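Local coordinates for GTP-binding protein REM 1 (Homo sapiens, PDB 2NZJ) that binds GDP and, as a small GTPase of the Ras family, probably switches between GDP-bound and GTP-bound states in cell signalling, at residues A[52-57]-A[165-170]; A[78-83]-A[161-166]; A[83-88]-A[143-148]. All blocks are in the same frame, centred on the assembly; numbering follows the deposited sequence.

From the N terminus, the chain runs through strand 50-57, and contact 1 pins that strand to helix 156-171, closing the longest of the three loops. Strand 80-86 comes next. Its first half meets the same helix in contact 2, whose loop starts inside that of contact 1 and returns to overlapping residues, since Arg165 and Gln166 belong to both. The second half of the strand, from Ile83 on, meets strand 144-147 in contact 3, nested inside both larger loops. Contacts 1 and 2 touch each other, with Leu167 CD2 lying 3.9 Å from Ala80 CB. Together the three tie the central sheet to its C-terminal helix and to its edge strand 144-147.

Contact 1: residues A[52-57]-A[165-170]; sequences TTLVVV and RQLRLR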
# COMPACT_ATOMS: atom_id res chain seq x y z
N THR A 52 8.10 -2.81 -15.26
CA THR A 52 6.82 -2.14 -15.06
C THR A 52 7.04 -0.93 -14.18
O THR A 52 7.75 -1.02 -13.19
CB THR A 52 5.84 -3.06 -14.37
OG1 THR A 52 5.44 -4.10 -15.29
CG2 THR A 52 4.62 -2.26 -13.87
N THR A 53 6.45 0.20 -14.55
CA THR A 53 6.56 1.42 -13.78
C THR A 53 5.35 1.57 -12.87
O THR A 53 4.19 1.38 -13.29
CB THR A 53 6.62 2.66 -14.69
OG1 THR A 53 7.62 2.45 -15.69
CG2 THR A 53 6.95 3.92 -13.91
N LEU A 54 5.62 1.88 -11.61
CA LEU A 54 4.58 2.26 -10.69
C LEU A 54 4.80 3.71 -10.33
O LEU A 54 5.93 4.14 -10.13
CB LEU A 54 4.59 1.40 -9.45
CG LEU A 54 4.42 -0.11 -9.63
CD1 LEU A 54 4.60 -0.80 -8.29
CD2 LEU A 54 3.05 -0.45 -10.24
N VAL A 55 3.70 4.45 -10.28
CA VAL A 55 3.69 5.77 -9.69
C VAL A 55 2.93 5.62 -8.36
O VAL A 55 1.73 5.31 -8.36
CB VAL A 55 3.02 6.80 -10.62
CG1 VAL A 55 2.94 8.17 -9.95
CG2 VAL A 55 3.79 6.87 -11.97
N VAL A 56 3.65 5.81 -7.25
CA VAL A 56 3.10 5.60 -5.92
C VAL A 56 2.70 6.96 -5.36
O VAL A 56 3.55 7.86 -5.24
CB VAL A 56 4.11 4.86 -4.99
CG1 VAL A 56 3.65 4.85 -3.55
CG2 VAL A 56 4.32 3.41 -5.47
N VAL A 57 1.42 7.11 -5.04
CA VAL A 57 0.84 8.36 -4.54
C VAL A 57 0.69 8.30 -3.00
O VAL A 57 0.17 7.31 -2.45
CB VAL A 57 -0.55 8.65 -5.19
CG1 VAL A 57 -1.15 9.92 -4.64
CG2 VAL A 57 -0.44 8.76 -6.71
N ARG A 165 2.74 -7.85 -9.67
CA ARG A 165 2.21 -9.18 -10.07
C ARG A 165 0.69 -9.22 -10.08
O ARG A 165 0.11 -9.75 -11.01
CB ARG A 165 2.73 -10.31 -9.17
CG ARG A 165 4.17 -10.67 -9.42
CD ARG A 165 4.57 -11.87 -8.67
NE ARG A 165 5.99 -12.15 -8.91
CZ ARG A 165 7.00 -11.77 -8.13
NH1 ARG A 165 6.79 -11.12 -6.98
NH2 ARG A 165 8.25 -12.07 -8.49
N GLN A 166 0.06 -8.66 -9.05
CA GLN A 166 -1.39 -8.63 -8.98
C GLN A 166 -2.01 -7.80 -10.12
O GLN A 166 -3.05 -8.16 -10.68
CB GLN A 166 -1.82 -8.04 -7.65
CG GLN A 166 -1.43 -8.87 -6.46
CD GLN A 166 -2.01 -10.25 -6.52
OE1 GLN A 166 -3.19 -10.41 -6.85
NE2 GLN A 166 -1.19 -11.26 -6.24
N LEU A 167 -1.36 -6.69 -10.45
CA LEU A 167 -1.81 -5.85 -11.56
C LEU A 167 -1.72 -6.61 -12.90
O LEU A 167 -2.57 -6.44 -13.76
CB LEU A 167 -0.99 -4.55 -11.63
CG LEU A 167 -1.29 -3.50 -10.56
CD1 LEU A 167 -0.29 -2.35 -10.60
CD2 LEU A 167 -2.73 -2.98 -10.68
N ARG A 168 -0.69 -7.44 -13.06
CA ARG A 168 -0.51 -8.22 -14.28
C ARG A 168 -1.53 -9.33 -14.42
O ARG A 168 -1.83 -9.77 -15.53
CB ARG A 168 0.89 -8.82 -14.33
CG ARG A 168 1.99 -7.82 -14.59
CD ARG A 168 3.36 -8.48 -14.44
NE ARG A 168 4.44 -7.54 -14.70
CZ ARG A 168 5.73 -7.81 -14.61
NH1 ARG A 168 6.13 -9.02 -14.25
NH2 ARG A 168 6.63 -6.87 -14.87
N LEU A 169 -2.07 -9.81 -13.30
CA LEU A 169 -3.14 -10.80 -13.35
C LEU A 169 -4.46 -10.17 -13.83
O LEU A 169 -5.29 -10.86 -14.42
CB LEU A 169 -3.32 -11.48 -11.98
CG LEU A 169 -2.17 -12.42 -11.61
CD1 LEU A 169 -2.21 -12.78 -10.14
CD2 LEU A 169 -2.17 -13.68 -12.49
N ARG A 170 -4.65 -8.87 -13.60
CA ARG A 170 -5.79 -8.16 -14.18
C ARG A 170 -5.75 -8.30 -15.71
O ARG A 170 -6.64 -8.90 -16.30
CB ARG A 170 -5.78 -6.68 -13.78
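Leu54 and Leu167 form the close-packed half of this contact between strand 50-57 and helix 156-171. They approach at a slant and meet through one methyl each, Leu54 CD2 lying 3.9 Å from Leu167 CD1. The other branch is occupied too: Leu54 CD1 sits 3.9 Å from Val164 CG2. Val164, one turn back on the helix, also touches Thr52. Tyr5 of strand 4-10 touches both leucines, so the two methyls are enclosed in the buried layer between sheet and helix.

Arg168 lies on the looser, partly exposed flank. Its CG stands beside the backbone N (chi1 -72°), and from there the chain runs fully extended to NE, which carries the guanidinium along the helix flank to the start of the strand. The side chains of Thr52 and Arg168 run antiparallel, one alongside the other, and NH2 donates to Thr52 OG1 over 3.0 Å. The bond is nearly straight, 166° at the hydrogen, and OG1 lies at the guanidinium edge, only 7° out of its plane. NH2 also bonds to the carbonyl of Glu50, while NH1 reaches that of Val47. A leucine here would probably leave Thr52 OG1 and both carbonyls without these N-H donors and let the hairpin between strands 40-47 and 50-57 sit less firmly against the helix. Arg165 adds a salt bridge to Asp48 of the same hairpin.

The chemistry is thus divided: dispersion between leucines inside, and outside a guanidinium donating to neutral oxygens, whose dipoles probably offset its charge, so the hairpin is held to the helix by both.

Contact 2: residues A[78-83]-A[161-166]; sequences GSAYVI and EGVVRQ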
# COMPACT_ATOMS: atom_id res chain seq x y z
N GLY A 78 -7.22 4.97 -8.87
CA GLY A 78 -6.09 4.10 -8.62
C GLY A 78 -6.15 2.81 -9.42
O GLY A 78 -7.23 2.23 -9.62
N SER A 79 -4.99 2.36 -9.90
CA SER A 79 -4.86 1.03 -10.50
C SER A 79 -4.81 -0.02 -9.41
O SER A 79 -5.22 -1.15 -9.61
CB SER A 79 -3.60 0.94 -11.35
OG SER A 79 -3.52 2.03 -12.24
N ALA A 80 -4.27 0.36 -8.26
CA ALA A 80 -4.18 -0.49 -7.07
C ALA A 80 -4.17 0.38 -5.82
O ALA A 80 -3.74 1.54 -5.87
CB ALA A 80 -2.91 -1.35 -7.12
N TYR A 81 -4.63 -0.17 -4.70
CA TYR A 81 -4.61 0.54 -3.43
C TYR A 81 -3.88 -0.27 -2.38
O TYR A 81 -4.14 -1.47 -2.24
CB TYR A 81 -6.05 0.82 -2.99
CG TYR A 81 -6.72 1.84 -3.86
CD1 TYR A 81 -7.50 1.46 -4.94
CD2 TYR A 81 -6.56 3.19 -3.60
CE1 TYR A 81 -8.10 2.42 -5.73
CE2 TYR A 81 -7.14 4.13 -4.38
CZ TYR A 81 -7.91 3.76 -5.43
OH TYR A 81 -8.48 4.75 -6.17
N VAL A 82 -2.97 0.39 -1.66
CA VAL A 82 -2.27 -0.19 -0.51
C VAL A 82 -2.76 0.48 0.77
O VAL A 82 -2.44 1.63 1.03
CB VAL A 82 -0.74 -0.06 -0.65
CG1 VAL A 82 -0.03 -0.64 0.55
CG2 VAL A 82 -0.31 -0.77 -1.87
N ILE A 83 -3.56 -0.25 1.54
CA ILE A 83 -4.08 0.23 2.82
C ILE A 83 -3.14 -0.22 3.92
O ILE A 83 -3.06 -1.41 4.22
CB ILE A 83 -5.47 -0.38 3.14
CG1 ILE A 83 -6.53 0.09 2.16
CG2 ILE A 83 -5.90 -0.04 4.56
CD1 ILE A 83 -7.81 -0.76 2.15
N GLU A 161 6.71 -5.38 -5.46
CA GLU A 161 6.80 -6.45 -6.48
C GLU A 161 5.52 -7.28 -6.55
O GLU A 161 5.08 -7.68 -7.61
CB GLU A 161 8.01 -7.35 -6.21
CG GLU A 161 9.30 -6.57 -6.39
CD GLU A 161 10.58 -7.38 -6.32
OE1 GLU A 161 10.61 -8.53 -5.81
OE2 GLU A 161 11.59 -6.81 -6.77
N GLY A 162 4.89 -7.48 -5.40
CA GLY A 162 3.61 -8.16 -5.31
C GLY A 162 2.49 -7.36 -5.96
O GLY A 162 1.66 -7.93 -6.67
N VAL A 163 2.48 -6.06 -5.73
CA VAL A 163 1.52 -5.18 -6.40
C VAL A 163 1.63 -5.32 -7.93
O VAL A 163 0.61 -5.49 -8.62
CB VAL A 163 1.74 -3.70 -6.02
CG1 VAL A 163 0.89 -2.80 -6.86
CG2 VAL A 163 1.45 -3.48 -4.55
N VAL A 164 2.85 -5.26 -8.46
CA VAL A 164 3.06 -5.45 -9.91
C VAL A 164 2.42 -6.76 -10.36
O VAL A 164 1.65 -6.78 -11.33
CB VAL A 164 4.54 -5.51 -10.32
CG1 VAL A 164 4.66 -5.85 -11.79
CG2 VAL A 164 5.28 -4.22 -9.99
N ARG A 165 2.74 -7.85 -9.67
CA ARG A 165 2.21 -9.18 -10.07
C ARG A 165 0.69 -9.22 -10.08
O ARG A 165 0.11 -9.75 -11.01
CB ARG A 165 2.73 -10.31 -9.17
CG ARG A 165 4.17 -10.67 -9.42
CD ARG A 165 4.57 -11.87 -8.67
NE ARG A 165 5.99 -12.15 -8.91
CZ ARG A 165 7.00 -11.77 -8.13
NH1 ARG A 165 6.79 -11.12 -6.98
NH2 ARG A 165 8.25 -12.07 -8.49
N GLN A 166 0.06 -8.66 -9.05
CA GLN A 166 -1.39 -8.63 -8.98
C GLN A 166 -2.01 -7.80 -10.12
O GLN A 166 -3.05 -8.16 -10.68
CB GLN A 166 -1.82 -8.04 -7.65
CG GLN A 166 -1.43 -8.87 -6.46
CD GLN A 166 -2.01 -10.25 -6.52
OE1 GLN A 166 -3.19 -10.41 -6.85
NE2 GLN A 166 -1.19 -11.26 -6.24
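Val163 carries its side of this contact alone, straddling two residues of the strand with its two methyls. All contact across the segments is apolar. CG1 comes to 4.1 Å from Ala80 CB, and CG2 lies 4.2 Å from Val82 CG2, so each branch of the valine has its own mate. With CG1 anti to the backbone N (chi1 172°), the fork opens along the strand, and that rotation lets it serve Ala80 and Val82 at once. Ala80 points its CB straight at the helix. Val82 meets Val163 at a slant, one methyl against one methyl. These are ordinary van der Waals separations, and all three residues are buried. The small side chain of Ala80 probably lets the helix come close, with the CA atoms of Ala80 and Val163 7.4 Å apart.

The hydrogen bonds nearby run within each element or to its neighbours. Helix bonds take Gln166 N to Gly162 O at 3.0 Å and Arg165 N to Glu161 O at 3.1 Å. On the strand side, the backbone of Ala80 pairs with Arg6 and Val8, and Ser79 OG bonds to the amide of Arg6.

Strand 80-86 runs between the parallel strands 4-10 and 114-119. Val82 packs on Val7 and Leu9 on one flank and on Val117 on the other, while Val163 extends its cover to Ile115. Tyr81 points away from helix 156-171, and it and Ile83 touch Leu103 of helix 90-105. The strand is therefore sandwiched between two helices, as expected for the central sheet of a Ras-like G domain.

Contact 3: residues A[83-88]-A[143-148]; sequences IVYSIA and CKFIET
The hydroxyl of Tyr85 meets the edge of the Phe145 ring, and neither ring turns a face to the other. Phe145 CE1 is 3.4 Å from Tyr85 OH, and the hydroxyl oxygen lies in the plane of the phenylalanine ring, at its rim. The planes are within about 20° of each other, but the groups lie side by side rather than one over the other. Phe145 CG is anti to the backbone N (chi1 175°), which brings the ring up to the tyrosine. The Tyr85 ring also meets that of Phe93, with planes at about 60°, while Phe145 rests on Arg135 and Ala138 of helix 131-141.

Further along, Ile87 lies roughly perpendicular to Glu147. Ile87 CG2 touches the carboxylate of Glu147 at OE2, 3.8 Å away. That same oxygen forms a salt bridge with Arg127, a residue Ile87 also touches, so a methyl lies beside an ion pair and probably shields it in part from water.

At the end of the strand, Ser86 OG accepts from Ala88 N at 3.3 Å, making an ST turn as the chain leaves the sheet.

Strand 114-119 runs between the two strands, so Tyr85 and Phe145 meet over it on the helix 90-105 and 131-141 side. It ends at Asn119, with Lys120 next in the chain, consistent with the NKxD motif of Ras-like GTPases, and Thr148 OG1 bonds to Asn119. The side chain of Ile87 is about 8 Å from the bound GDP, which places this contact beside the nucleotide pocket of the G domain.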
# COMPACT_ATOMS: atom_id res chain seq x y z
N ILE A 83 -3.56 -0.25 1.54
CA ILE A 83 -4.08 0.23 2.82
C ILE A 83 -3.14 -0.22 3.92
O ILE A 83 -3.06 -1.41 4.22
CB ILE A 83 -5.47 -0.38 3.14
CG1 ILE A 83 -6.53 0.09 2.16
CG2 ILE A 83 -5.90 -0.04 4.56
CD1 ILE A 83 -7.81 -0.76 2.15
N VAL A 84 -2.44 0.73 4.53
CA VAL A 84 -1.40 0.45 5.54
C VAL A 84 -1.94 0.73 6.93
O VAL A 84 -2.60 1.74 7.13
CB VAL A 84 -0.20 1.35 5.31
CG1 VAL A 84 0.88 1.13 6.39
CG2 VAL A 84 0.33 1.15 3.89
N TYR A 85 -1.69 -0.17 7.88
CA TYR A 85 -1.88 0.10 9.32
C TYR A 85 -0.60 -0.29 10.07
O TYR A 85 0.29 -0.92 9.50
CB TYR A 85 -3.15 -0.61 9.87
CG TYR A 85 -3.03 -2.09 9.91
CD1 TYR A 85 -3.32 -2.85 8.80
CD2 TYR A 85 -2.58 -2.74 11.04
CE1 TYR A 85 -3.18 -4.21 8.80
CE2 TYR A 85 -2.40 -4.15 11.05
CZ TYR A 85 -2.71 -4.86 9.91
OH TYR A 85 -2.60 -6.24 9.90
N SER A 86 -0.50 0.11 11.33
CA SER A 86 0.58 -0.32 12.21
C SER A 86 0.13 -1.43 13.13
O SER A 86 -0.85 -1.30 13.84
CB SER A 86 1.07 0.84 13.07
OG SER A 86 2.06 0.38 13.97
N ILE A 87 0.88 -2.53 13.15
CA ILE A 87 0.59 -3.66 14.03
C ILE A 87 0.62 -3.31 15.52
O ILE A 87 0.11 -4.07 16.33
CB ILE A 87 1.56 -4.83 13.81
CG1 ILE A 87 3.00 -4.39 14.14
CG2 ILE A 87 1.42 -5.38 12.39
CD1 ILE A 87 3.84 -5.43 14.83
N ALA A 88 1.23 -2.16 15.86
CA ALA A 88 1.29 -1.64 17.23
C ALA A 88 0.17 -0.65 17.61
O ALA A 88 0.19 -0.11 18.72
CB ALA A 88 2.65 -0.98 17.45
N CYS A 143 -8.81 -9.64 -0.26
CA CYS A 143 -7.65 -8.96 -0.81
C CYS A 143 -6.35 -9.60 -0.33
O CYS A 143 -6.40 -10.60 0.36
CB CYS A 143 -7.69 -7.50 -0.39
SG CYS A 143 -7.13 -7.28 1.28
N LYS A 144 -5.19 -9.02 -0.67
CA LYS A 144 -3.91 -9.65 -0.32
C LYS A 144 -3.33 -9.02 0.93
O LYS A 144 -3.70 -7.90 1.28
CB LYS A 144 -2.95 -9.60 -1.51
CG LYS A 144 -3.44 -10.43 -2.73
CD LYS A 144 -3.19 -11.93 -2.54
CE LYS A 144 -4.07 -12.80 -3.45
N PHE A 145 -2.44 -9.75 1.60
CA PHE A 145 -1.94 -9.35 2.93
C PHE A 145 -0.44 -9.57 3.10
O PHE A 145 0.08 -10.63 2.79
CB PHE A 145 -2.68 -10.12 4.02
CG PHE A 145 -2.14 -9.87 5.42
CD1 PHE A 145 -2.40 -8.67 6.07
CD2 PHE A 145 -1.38 -10.83 6.07
CE1 PHE A 145 -1.93 -8.43 7.34
CE2 PHE A 145 -0.90 -10.60 7.34
CZ PHE A 145 -1.18 -9.40 7.99
N ILE A 146 0.24 -8.60 3.67
CA ILE A 146 1.64 -8.76 4.00
C ILE A 146 1.96 -7.87 5.19
O ILE A 146 1.30 -6.87 5.42
CB ILE A 146 2.50 -8.39 2.80
CG1 ILE A 146 3.94 -8.86 3.00
CG2 ILE A 146 2.39 -6.87 2.50
CD1 ILE A 146 4.73 -8.95 1.71
N GLU A 147 2.96 -8.27 5.97
CA GLU A 147 3.52 -7.45 7.03
C GLU A 147 4.92 -6.98 6.63
O GLU A 147 5.74 -7.77 6.12
CB GLU A 147 3.60 -8.24 8.33
CG GLU A 147 2.22 -8.57 8.83
CD GLU A 147 2.20 -9.15 10.22
OE1 GLU A 147 3.10 -9.93 10.59
OE2 GLU A 147 1.25 -8.83 10.93
N THR A 148 5.17 -5.70 6.87
CA THR A 148 6.43 -5.09 6.50
C THR A 148 7.03 -4.36 7.69
O THR A 148 6.37 -4.19 8.74
CB THR A 148 6.23 -4.10 5.36
OG1 THR A 148 5.46 -2.98 5.81
CG2 THR A 148 5.54 -4.78 4.19